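Side-chain contacts in teichoic acid biosynthesis protein F (PDB 3L7I), which probably takes part in teichoic acid biosynthesis and has a modelled region built of two Rossmann-like domains of the GT-B type: residues E358-G361 with S366-P369; Y371-M376 with G399-V404; S419-N424 with L431-N436; S604-N607 with E611-L614. All coordinates share one frame; numbering follows the deposited sequence.

Contact 1: E358-G361 with S366-P369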
loop_
_atom_site.group_PDB
_atom_site.type_symbol
_atom_site.label_atom_id
_atom_site.label_comp_id
_atom_site.label_asym_id
_atom_site.label_seq_id
_atom_site.Cartn_x
_atom_site.Cartn_y
_atom_site.Cartn_z
ATOM N N GLU A 358 -36.773 11.539 6.299
ATOM C CA GLU A 358 -36.850 10.204 5.757
ATOM C C GLU A 358 -37.824 9.447 6.608
ATOM O O GLU A 358 -37.732 9.465 7.822
ATOM C CB GLU A 358 -35.482 9.561 5.816
ATOM C CG GLU A 358 -35.307 8.289 5.032
ATOM C CD GLU A 358 -33.965 7.619 5.368
ATOM O OE1 GLU A 358 -33.215 7.187 4.439
ATOM O OE2 GLU A 358 -33.644 7.551 6.590
ATOM N N SER A 359 -38.798 8.813 5.986
ATOM C CA SER A 359 -39.640 7.907 6.749
ATOM C C SER A 359 -39.464 6.473 6.308
ATOM O O SER A 359 -39.217 6.188 5.138
ATOM C CB SER A 359 -41.107 8.294 6.720
ATOM O OG SER A 359 -41.606 8.303 5.411
ATOM N N PHE A 360 -39.560 5.586 7.293
ATOM C CA PHE A 360 -39.280 4.165 7.130
ATOM C C PHE A 360 -38.060 3.806 6.272
ATOM O O PHE A 360 -38.133 2.979 5.376
ATOM C CB PHE A 360 -40.544 3.476 6.687
ATOM C CG PHE A 360 -41.670 3.709 7.632
ATOM C CD1 PHE A 360 -41.594 3.224 8.935
ATOM C CD2 PHE A 360 -42.790 4.445 7.242
ATOM C CE1 PHE A 360 -42.620 3.427 9.826
ATOM C CE2 PHE A 360 -43.839 4.667 8.129
ATOM C CZ PHE A 360 -43.761 4.155 9.425
ATOM N N GLY A 361 -36.941 4.445 6.576
ATOM C CA GLY A 361 -35.710 4.156 5.879
ATOM C C GLY A 361 -35.854 4.415 4.396
ATOM O O GLY A 361 -35.232 3.739 3.569
ATOM N N SER A 366 -44.167 9.793 3.859
ATOM C CA SER A 366 -45.271 9.432 4.744
ATOM C C SER A 366 -44.993 9.669 6.227
ATOM O O SER A 366 -43.954 10.221 6.614
ATOM C CB SER A 366 -45.648 7.955 4.556
ATOM O OG SER A 366 -44.662 7.076 5.112
ATOM N N ASP A 367 -45.949 9.233 7.043
ATOM C CA ASP A 367 -45.837 9.236 8.498
ATOM C C ASP A 367 -45.529 10.596 9.083
ATOM O O ASP A 367 -45.754 11.620 8.466
ATOM C CB ASP A 367 -44.822 8.205 9.003
ATOM C CG ASP A 367 -45.216 7.624 10.373
ATOM O OD1 ASP A 367 -44.538 7.951 11.390
ATOM O OD2 ASP A 367 -46.225 6.865 10.434
ATOM N N SER A 368 -45.005 10.579 10.295
ATOM C CA SER A 368 -44.775 11.785 11.051
ATOM C C SER A 368 -43.767 12.743 10.414
ATOM O O SER A 368 -43.912 13.957 10.540
ATOM C CB SER A 368 -44.360 11.426 12.473
ATOM O OG SER A 368 -45.499 11.268 13.283
ATOM N N PRO A 369 -42.727 12.216 9.750
ATOM C CA PRO A 369 -41.871 13.152 9.010
ATOM C C PRO A 369 -42.656 13.939 7.946
ATOM O O PRO A 369 -42.380 15.135 7.723
ATOM C CB PRO A 369 -40.847 12.236 8.347
ATOM C CG PRO A 369 -40.746 11.094 9.293
ATOM C CD PRO A 369 -42.149 10.866 9.799
#

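Contact 2: Y371-M376 with G399-V404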
loop_
_atom_site.group_PDB
_atom_site.type_symbol
_atom_site.label_atom_id
_atom_site.label_comp_id
_atom_site.label_asym_id
_atom_site.label_seq_id
_atom_site.Cartn_x
_atom_site.Cartn_y
_atom_site.Cartn_z
ATOM N N TYR A 371 -45.754 15.005 7.938
ATOM C CA TYR A 371 -46.504 16.104 8.541
ATOM C C TYR A 371 -45.620 17.202 9.139
ATOM O O TYR A 371 -45.974 18.381 9.083
ATOM C CB TYR A 371 -47.513 15.576 9.561
ATOM C CG TYR A 371 -48.627 14.811 8.890
ATOM C CD1 TYR A 371 -48.470 13.471 8.559
ATOM C CD2 TYR A 371 -49.826 15.435 8.555
ATOM C CE1 TYR A 371 -49.474 12.775 7.927
ATOM C CE2 TYR A 371 -50.833 14.748 7.926
ATOM C CZ TYR A 371 -50.651 13.417 7.611
ATOM O OH TYR A 371 -51.654 12.723 6.981
ATOM N N ILE A 372 -44.476 16.825 9.703
ATOM C CA ILE A 372 -43.538 17.821 10.189
ATOM C C ILE A 372 -43.167 18.688 8.992
ATOM O O ILE A 372 -43.178 19.918 9.081
ATOM C CB ILE A 372 -42.285 17.182 10.867
ATOM C CG1 ILE A 372 -42.690 16.480 12.170
ATOM C CG2 ILE A 372 -41.204 18.227 11.149
ATOM C CD1 ILE A 372 -41.562 15.666 12.821
ATOM N N TYR A 373 -42.907 18.033 7.862
ATOM C CA TYR A 373 -42.521 18.716 6.623
ATOM C C TYR A 373 -43.621 19.599 6.046
ATOM O O TYR A 373 -43.372 20.753 5.687
ATOM C CB TYR A 373 -42.066 17.721 5.558
ATOM C CG TYR A 373 -41.900 18.317 4.180
ATOM C CD1 TYR A 373 -40.876 19.214 3.910
ATOM C CD2 TYR A 373 -42.763 17.975 3.145
ATOM C CE1 TYR A 373 -40.710 19.760 2.645
ATOM C CE2 TYR A 373 -42.609 18.510 1.873
ATOM C CZ TYR A 373 -41.577 19.401 1.629
ATOM O OH TYR A 373 -41.416 19.930 0.371
ATOM N N GLU A 374 -44.838 19.077 5.955
ATOM C CA GLU A 374 -45.916 19.887 5.399
ATOM C C GLU A 374 -46.201 21.133 6.258
ATOM O O GLU A 374 -46.612 22.187 5.740
ATOM C CB GLU A 374 -47.165 19.036 5.147
ATOM C CG GLU A 374 -46.872 17.881 4.191
ATOM C CD GLU A 374 -48.112 17.210 3.620
ATOM O OE1 GLU A 374 -49.209 17.435 4.184
ATOM O OE2 GLU A 374 -47.980 16.456 2.615
ATOM N N TYR A 375 -45.967 21.024 7.562
ATOM C CA TYR A 375 -46.188 22.160 8.432
ATOM C C TYR A 375 -45.114 23.180 8.172
ATOM O O TYR A 375 -45.390 24.365 8.086
ATOM C CB TYR A 375 -46.160 21.764 9.902
ATOM C CG TYR A 375 -46.094 22.965 10.823
ATOM C CD1 TYR A 375 -47.257 23.559 11.317
ATOM C CD2 TYR A 375 -44.870 23.518 11.178
ATOM C CE1 TYR A 375 -47.199 24.661 12.150
ATOM C CE2 TYR A 375 -44.798 24.611 12.007
ATOM C CZ TYR A 375 -45.963 25.181 12.489
ATOM O OH TYR A 375 -45.866 26.272 13.315
ATOM N N MET A 376 -43.878 22.728 8.048
ATOM C CA MET A 376 -42.785 23.667 7.823
ATOM C C MET A 376 -42.845 24.344 6.451
ATOM O O MET A 376 -42.492 25.504 6.319
ATOM C CB MET A 376 -41.433 23.000 8.062
ATOM C CG MET A 376 -41.200 22.732 9.519
ATOM S SD MET A 376 -39.538 22.185 9.845
ATOM C CE MET A 376 -38.600 23.717 9.763
ATOM N N GLY A 399 -44.222 20.526 -2.622
ATOM C CA GLY A 399 -43.457 21.613 -2.032
ATOM C C GLY A 399 -42.057 21.809 -2.587
ATOM O O GLY A 399 -41.738 21.332 -3.678
ATOM N N SER A 400 -41.211 22.497 -1.821
ATOM C CA SER A 400 -39.939 22.994 -2.340
ATOM C C SER A 400 -38.773 22.031 -2.168
ATOM O O SER A 400 -37.638 22.371 -2.493
ATOM C CB SER A 400 -39.582 24.318 -1.665
ATOM O OG SER A 400 -39.298 24.121 -0.288
ATOM N N ALA A 401 -39.036 20.841 -1.650
ATOM C CA ALA A 401 -37.951 19.923 -1.317
ATOM C C ALA A 401 -37.303 19.342 -2.562
ATOM O O ALA A 401 -37.974 19.163 -3.591
ATOM C CB ALA A 401 -38.460 18.803 -0.418
ATOM N N GLU A 402 -36.000 19.069 -2.471
ATOM C CA GLU A 402 -35.332 18.275 -3.487
ATOM C C GLU A 402 -35.184 16.888 -2.919
ATOM O O GLU A 402 -35.076 16.725 -1.699
ATOM C CB GLU A 402 -33.971 18.852 -3.857
ATOM C CG GLU A 402 -33.233 19.479 -2.707
ATOM C CD GLU A 402 -31.718 19.592 -2.956
ATOM O OE1 GLU A 402 -31.252 20.705 -3.331
ATOM O OE2 GLU A 402 -30.995 18.568 -2.770
ATOM N N LYS A 403 -35.210 15.878 -3.782
ATOM C CA LYS A 403 -35.058 14.507 -3.291
ATOM C C LYS A 403 -33.748 13.804 -3.686
ATOM O O LYS A 403 -33.280 13.954 -4.812
ATOM C CB LYS A 403 -36.292 13.639 -3.607
ATOM C CG LYS A 403 -37.203 14.065 -4.756
ATOM C CD LYS A 403 -38.541 13.368 -4.604
ATOM C CE LYS A 403 -39.419 13.509 -5.812
ATOM N NZ LYS A 403 -38.852 12.811 -6.989
ATOM N N VAL A 404 -33.163 13.055 -2.745
ATOM C CA VAL A 404 -31.940 12.283 -2.998
ATOM C C VAL A 404 -32.127 10.763 -2.920
ATOM O O VAL A 404 -33.028 10.266 -2.247
ATOM C CB VAL A 404 -30.862 12.624 -1.987
ATOM C CG1 VAL A 404 -30.581 14.095 -2.011
ATOM C CG2 VAL A 404 -31.314 12.198 -0.613
#

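Contact 3: S419-N424 with L431-N436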
loop_
_atom_site.group_PDB
_atom_site.type_symbol
_atom_site.label_atom_id
_atom_site.label_comp_id
_atom_site.label_asym_id
_atom_site.label_seq_id
_atom_site.Cartn_x
_atom_site.Cartn_y
_atom_site.Cartn_z
ATOM N N SER A 419 -28.394 20.580 9.319
ATOM C CA SER A 419 -28.334 20.962 10.719
ATOM C C SER A 419 -29.324 20.118 11.500
ATOM O O SER A 419 -29.192 19.965 12.717
ATOM C CB SER A 419 -28.692 22.434 10.883
ATOM O OG SER A 419 -30.059 22.617 10.575
ATOM N N HIS A 420 -30.310 19.575 10.785
ATOM C CA HIS A 420 -31.343 18.743 11.388
ATOM C C HIS A 420 -31.728 17.501 10.585
ATOM O O HIS A 420 -32.075 17.603 9.392
ATOM C CB HIS A 420 -32.591 19.571 11.644
ATOM C CG HIS A 420 -32.461 20.479 12.815
ATOM N ND1 HIS A 420 -31.814 21.693 12.742
ATOM C CD2 HIS A 420 -32.872 20.343 14.098
ATOM C CE1 HIS A 420 -31.845 22.276 13.929
ATOM N NE2 HIS A 420 -32.484 21.477 14.768
ATOM N N TRP A 421 -31.665 16.340 11.258
ATOM C CA TRP A 421 -32.237 15.076 10.759
ATOM C C TRP A 421 -33.630 14.789 11.356
ATOM O O TRP A 421 -33.825 14.772 12.583
ATOM C CB TRP A 421 -31.341 13.870 11.075
ATOM C CG TRP A 421 -29.945 13.935 10.628
ATOM C CD1 TRP A 421 -29.370 14.898 9.864
ATOM C CD2 TRP A 421 -28.929 12.977 10.903
ATOM N NE1 TRP A 421 -28.042 14.612 9.663
ATOM C CE2 TRP A 421 -27.751 13.433 10.290
ATOM C CE3 TRP A 421 -28.896 11.786 11.630
ATOM C CZ2 TRP A 421 -26.557 12.737 10.372
ATOM C CZ3 TRP A 421 -27.713 11.092 11.713
ATOM C CH2 TRP A 421 -26.559 11.566 11.084
ATOM N N VAL A 422 -34.595 14.550 10.480
ATOM C CA VAL A 422 -35.936 14.185 10.899
ATOM C C VAL A 422 -36.275 12.813 10.367
ATOM O O VAL A 422 -36.253 12.577 9.143
ATOM C CB VAL A 422 -36.933 15.147 10.341
ATOM C CG1 VAL A 422 -38.294 14.590 10.515
ATOM C CG2 VAL A 422 -36.797 16.472 11.057
ATOM N N SER A 423 -36.550 11.885 11.283
ATOM C CA SER A 423 -37.089 10.590 10.876
ATOM C C SER A 423 -37.817 9.764 11.949
ATOM O O SER A 423 -37.810 10.083 13.146
ATOM C CB SER A 423 -36.027 9.754 10.132
ATOM O OG SER A 423 -35.075 9.180 11.006
ATOM N N ASN A 424 -38.440 8.692 11.473
ATOM C CA ASN A 424 -39.323 7.867 12.265
ATOM C C ASN A 424 -38.819 6.424 12.318
ATOM O O ASN A 424 -39.582 5.496 12.626
ATOM C CB ASN A 424 -40.697 7.872 11.635
ATOM C CG ASN A 424 -40.699 7.176 10.302
ATOM O OD1 ASN A 424 -39.653 7.026 9.683
ATOM N ND2 ASN A 424 -41.864 6.728 9.860
ATOM N N LEU A 431 -23.727 6.733 8.784
ATOM C CA LEU A 431 -23.948 8.182 8.755
ATOM C C LEU A 431 -23.401 8.818 10.033
ATOM O O LEU A 431 -23.467 8.216 11.108
ATOM C CB LEU A 431 -25.423 8.515 8.544
ATOM C CG LEU A 431 -25.826 8.350 7.082
ATOM C CD1 LEU A 431 -27.277 8.710 6.806
ATOM C CD2 LEU A 431 -24.904 9.205 6.244
ATOM N N ASN A 432 -22.842 10.016 9.920
ATOM C CA ASN A 432 -22.149 10.641 11.052
ATOM C C ASN A 432 -22.925 11.754 11.720
ATOM O O ASN A 432 -22.968 12.874 11.203
ATOM C CB ASN A 432 -20.813 11.226 10.594
ATOM C CG ASN A 432 -19.802 10.164 10.251
ATOM O OD1 ASN A 432 -19.669 9.147 10.965
ATOM N ND2 ASN A 432 -19.076 10.380 9.151
ATOM N N LYS A 433 -23.513 11.483 12.877
ATOM C CA LYS A 433 -24.271 12.530 13.558
ATOM C C LYS A 433 -23.369 13.372 14.447
ATOM O O LYS A 433 -23.011 12.960 15.557
ATOM C CB LYS A 433 -25.438 11.977 14.365
ATOM C CG LYS A 433 -26.576 12.961 14.393
ATOM C CD LYS A 433 -26.980 13.292 15.814
ATOM C CE LYS A 433 -25.851 13.898 16.639
ATOM N NZ LYS A 433 -26.367 14.949 17.549
ATOM N N LYS A 434 -22.988 14.546 13.957
ATOM C CA LYS A 434 -22.014 15.357 14.668
ATOM C C LYS A 434 -22.669 16.254 15.737
ATOM O O LYS A 434 -23.901 16.467 15.711
ATOM C CB LYS A 434 -21.233 16.203 13.679
ATOM C CG LYS A 434 -21.121 15.608 12.316
ATOM C CD LYS A 434 -20.586 16.679 11.390
ATOM C CE LYS A 434 -20.609 16.238 9.945
ATOM N NZ LYS A 434 -21.919 16.411 9.259
ATOM N N GLU A 435 -21.834 16.756 16.659
ATOM C CA GLU A 435 -22.227 17.652 17.753
ATOM C C GLU A 435 -23.019 18.810 17.180
ATOM O O GLU A 435 -23.928 19.364 17.785
ATOM C CB GLU A 435 -20.960 18.221 18.383
ATOM C CG GLU A 435 -20.946 18.261 19.894
ATOM C CD GLU A 435 -20.477 16.937 20.497
ATOM O OE1 GLU A 435 -19.408 16.425 20.063
ATOM O OE2 GLU A 435 -21.176 16.406 21.405
ATOM N N ASN A 436 -22.596 19.162 15.982
ATOM C CA ASN A 436 -23.093 20.238 15.176
ATOM C C ASN A 436 -24.566 20.089 14.797
ATOM O O ASN A 436 -25.265 21.082 14.616
ATOM C CB ASN A 436 -22.271 20.188 13.897
ATOM C CG ASN A 436 -21.975 21.538 13.354
ATOM O OD1 ASN A 436 -22.028 22.522 14.080
ATOM N ND2 ASN A 436 -21.650 21.609 12.069
#

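Contact 4: S604-N607 with E611-L614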
loop_
_atom_site.group_PDB
_atom_site.type_symbol
_atom_site.label_atom_id
_atom_site.label_comp_id
_atom_site.label_asym_id
_atom_site.label_seq_id
_atom_site.Cartn_x
_atom_site.Cartn_y
_atom_site.Cartn_z
ATOM N N SER A 604 -53.842 -1.842 0.790
ATOM C CA SER A 604 -52.539 -2.139 1.395
ATOM C C SER A 604 -51.446 -1.224 0.895
ATOM O O SER A 604 -50.440 -1.029 1.569
ATOM C CB SER A 604 -52.123 -3.573 1.086
ATOM O OG SER A 604 -53.124 -4.494 1.467
ATOM N N ASN A 605 -51.637 -0.672 -0.294
ATOM C CA ASN A 605 -50.668 0.252 -0.855
ATOM C C ASN A 605 -50.949 1.725 -0.602
ATOM O O ASN A 605 -50.145 2.574 -0.966
ATOM C CB ASN A 605 -50.516 0.005 -2.349
ATOM C CG ASN A 605 -49.907 -1.339 -2.639
ATOM O OD1 ASN A 605 -48.926 -1.747 -1.989
ATOM N ND2 ASN A 605 -50.484 -2.053 -3.611
ATOM N N TYR A 606 -52.078 2.036 0.020
ATOM C CA TYR A 606 -52.492 3.427 0.173
ATOM C C TYR A 606 -51.416 4.235 0.910
ATOM O O TYR A 606 -50.921 3.796 1.935
ATOM C CB TYR A 606 -53.836 3.476 0.899
ATOM C CG TYR A 606 -54.505 4.823 0.882
ATOM C CD1 TYR A 606 -54.463 5.661 1.993
ATOM C CD2 TYR A 606 -55.182 5.260 -0.248
ATOM C CE1 TYR A 606 -55.076 6.903 1.974
ATOM C CE2 TYR A 606 -55.792 6.500 -0.284
ATOM C CZ TYR A 606 -55.738 7.319 0.828
ATOM O OH TYR A 606 -56.350 8.551 0.777
ATOM N N ASN A 607 -51.031 5.396 0.383
ATOM C CA ASN A 607 -49.901 6.154 0.944
ATOM C C ASN A 607 -50.057 6.447 2.429
ATOM O O ASN A 607 -49.108 6.360 3.199
ATOM C CB ASN A 607 -49.720 7.488 0.214
ATOM C CG ASN A 607 -49.913 7.369 -1.296
ATOM O OD1 ASN A 607 -49.983 6.261 -1.842
ATOM N ND2 ASN A 607 -49.994 8.519 -1.981
ATOM N N GLU A 611 -55.487 8.765 7.102
ATOM C CA GLU A 611 -56.653 9.012 6.281
ATOM C C GLU A 611 -57.558 7.788 6.270
ATOM O O GLU A 611 -58.775 7.918 6.350
ATOM C CB GLU A 611 -56.246 9.422 4.862
ATOM C CG GLU A 611 -55.492 10.742 4.824
ATOM C CD GLU A 611 -55.196 11.217 3.431
ATOM O OE1 GLU A 611 -55.334 10.411 2.487
ATOM O OE2 GLU A 611 -54.819 12.399 3.274
ATOM N N LEU A 612 -56.981 6.596 6.198
ATOM C CA LEU A 612 -57.816 5.408 6.248
ATOM C C LEU A 612 -58.572 5.323 7.596
ATOM O O LEU A 612 -59.750 4.933 7.639
ATOM C CB LEU A 612 -57.018 4.143 5.935
ATOM C CG LEU A 612 -56.548 4.032 4.480
ATOM C CD1 LEU A 612 -55.679 2.787 4.239
ATOM C CD2 LEU A 612 -57.737 4.051 3.549
ATOM N N PHE A 613 -57.931 5.720 8.694
ATOM C CA PHE A 613 -58.652 5.716 9.970
ATOM C C PHE A 613 -59.816 6.688 9.924
ATOM O O PHE A 613 -60.934 6.342 10.308
ATOM C CB PHE A 613 -57.750 6.062 11.166
ATOM C CG PHE A 613 -56.670 5.065 11.421
ATOM C CD1 PHE A 613 -56.898 3.714 11.231
ATOM C CD2 PHE A 613 -55.432 5.475 11.860
ATOM C CE1 PHE A 613 -55.901 2.795 11.454
ATOM C CE2 PHE A 613 -54.438 4.559 12.091
ATOM C CZ PHE A 613 -54.671 3.217 11.890
ATOM N N LEU A 614 -59.540 7.910 9.468
ATOM C CA LEU A 614 -60.534 8.985 9.462
ATOM C C LEU A 614 -61.854 8.535 8.851
ATOM O O LEU A 614 -62.919 8.834 9.366
ATOM C CB LEU A 614 -60.017 10.199 8.700
ATOM C CG LEU A 614 -59.153 11.176 9.490
ATOM C CD1 LEU A 614 -59.055 12.484 8.737
ATOM C CD2 LEU A 614 -59.736 11.414 10.876
#

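Contact 1: E358-G361 with S366-P369
Ser359 and Ser366 meet where the loop after strand 354-358, the first of the parallel sheet, folds back on helix 367-379, the strand-to-helix turn of a Rossmann-like domain. With its hydroxyl lodged between its own backbone N and carbonyl carbon (chi1 60°), Ser359 brings OG to 3.3 Å from Ser366 O. That bond is weak, and Asn364 O competes for the same proton. Ser366 OG, in a similar rotamer, lies 3.3 Å from Ser359 OG; Ser366 OG is hydrogen-bonded to Asn364 ND2 in the intervening loop. Phe360, rotated to the side of its backbone N, brings the far side of its ring (CD2, CE2, CZ) up to Ser366 and Asp367. Ser366 OG sits at the ring edge, near its plane, 3.9 Å from Phe360 CD2. Phe360 CE2 approaches Asp367 CB to 3.8 Å; the two side chains cross at about a right angle, ring and carboxylate planes 63° apart. Pro369 CG rests 3.8 Å from Ser359 CB. Asp367 OD1 holds the amide of Ser368, whose N meets it from above the carboxylate plane at 2.9 Å. The turn is thus closed by at most one weak hydroxyl-to-carbonyl bond and by apolar touches, while Asp367 OD2 is paired with Arg511.

Contact 2: Y371-M376 with G399-V404
At the margin of the seven-stranded parallel sheet, Tyr373 of helix 367-379 reaches out to the turn that leads into strand 402-405, touching Gly399, Ser400 and Ala401. The phenol is the only side chain of 371-376 to do so. A trans first torsion (chi1 169°) sends the ring away from the helix, and the hydroxyl at its far end makes most of the contact. Ala401 N donates to Tyr373 OH over 3.3 Å, on a bent path with an N-H...O angle of 139°. The same hydroxyl is hydrogen-bonded to Pro398 O just upstream, so its one oxygen links two backbone groups of the turn. Ser400 N is nearly as close, 3.4 Å from Tyr373 OH, but the angle is poor and this amide bonds to Gln377 OE1 on the helix instead. Helix 367-379 is the connection between strands 354-358 and 384-389 in this Rossmann-like domain, and strand 402-405 lies beside 384-389 as the outermost strand within the chain. The methyl of Ala401 adds the apolar part: its CB lies obliquely to the phenol ring, 3.8 Å from Tyr373 CZ. Gly399 C passes Tyr373 OH at 3.6 Å. Trp387 of strand 384-389, the neighbour of strand 402-405 in the sheet, meets the phenol ring edge-to-face.

Contact 3: S419-N424 with L431-N436
The indole of Trp421 carries the aliphatic chain of Lys433 over one face, while Asn432 O and Leu431 CB approach obliquely near the outer end of its six-membered ring. Lys433 CG stands 3.6 Å from the centroid of that ring and 20° off its normal, a CH-pi contact displaced toward the rim. The neighbouring methylene broadens the overlap, with Lys433 CB 3.5 Å from Trp421 CH2. Asn432 O lies 3.7 Å from Trp421 CZ2, and Leu431 CB is 4.1 Å from Trp421 CH2. Turned to the side of its own backbone N (chi1 -55°), Trp421 extends its benzo end from strand 418-423 to the loop 431-436. Lys433 bends repeatedly beyond CB, carrying its ammonium group away from the indole to a salt bridge with Asp480 and a hydrogen bond with Gln437 O. The second flat group, His420, points away from this loop; its ND1 donates in the ring plane to Ser419 OG at 2.9 Å, and the serine hydroxyl also bonds to Pro352 O. Leu431 packs on Tyr411, Tyr412 and Tyr415 of helix 409-417, which covers it. The loop containing 431-436 joins strand 418-423 to its parallel neighbour 438-441 in the seven-stranded Rossmann-like sheet, and no helix intervenes between the paired segments. Since no hydrogen bond crosses the contact, its cohesion comes from dispersion and CH-pi attraction to the indole, with the charge of Lys433 probably balanced by Asp480, away from the ring.

Contact 4: S604-N607 with E611-L614
The backbones of 604-607 and 611-614 stay well apart, their closest CA pair being Tyr606 and Leu612 at 8.3 Å, and side chains bridge the interval between loop and helix. Tyr606 does so alone on its side. Its side chain runs straight out from the loop, and the ring extends to two successive residues of helix 609-614. At the far end, Tyr606 OH donates to Glu611 OE1 over 2.7 Å, meeting the carboxylate oxygen nearly along its C-O axis. The ring and carboxylate planes are 49° apart, and OE1 sits close to the ring plane at its edge. Beyond CG the glutamate chain is extended, while its other oxygen, OE2, bonds to Tyr524 OH, so that two phenols share one carboxylate. Leu612 spreads its two methyls along the tyrosine: CD1 lies near the root, 3.9 Å from Tyr606 CB, and CD2 lies over one face, 4.3 Å from the Tyr606 centroid and offset toward the rim. The branch carbon comes closer, with Leu612 CG 3.6 Å from Tyr606 CD1. Leu532 touches both Tyr606 and Leu612, and Ile528 of helix 522-531 flanks the tyrosine and Glu611. The loop follows strand 600-602, outermost within the chain, and helix 609-614 leads back to strand 618-621 beside the first strand of the sheet, a return across the middle that is typical of Rossmann-like domains.

How the contacts relate
Contacts 1, 2 and 3 belong to the domain with the seven-stranded sheet, whereas contact 4 lies in the six-stranded one. Contact 1 is the most buried and central; the others are partly buried, and contact 2 touches exposed turn residues. Contacts 1 and 2 use the same helix, 367-379, at its start and farther along. Contact 1 also adjoins contact 3, where Asn424 OD1 receives Phe360 N, and lightly touches contact 4 through Ser366 and Asn607 across the two domains; Ile372 and Val422 join contacts 2 and 3. At the sheet's margin, contact 2 has a phenol accepting a backbone N-H; contact 4, between loop and helix, adds a carboxylate partner, whereas contact 3 is apolar.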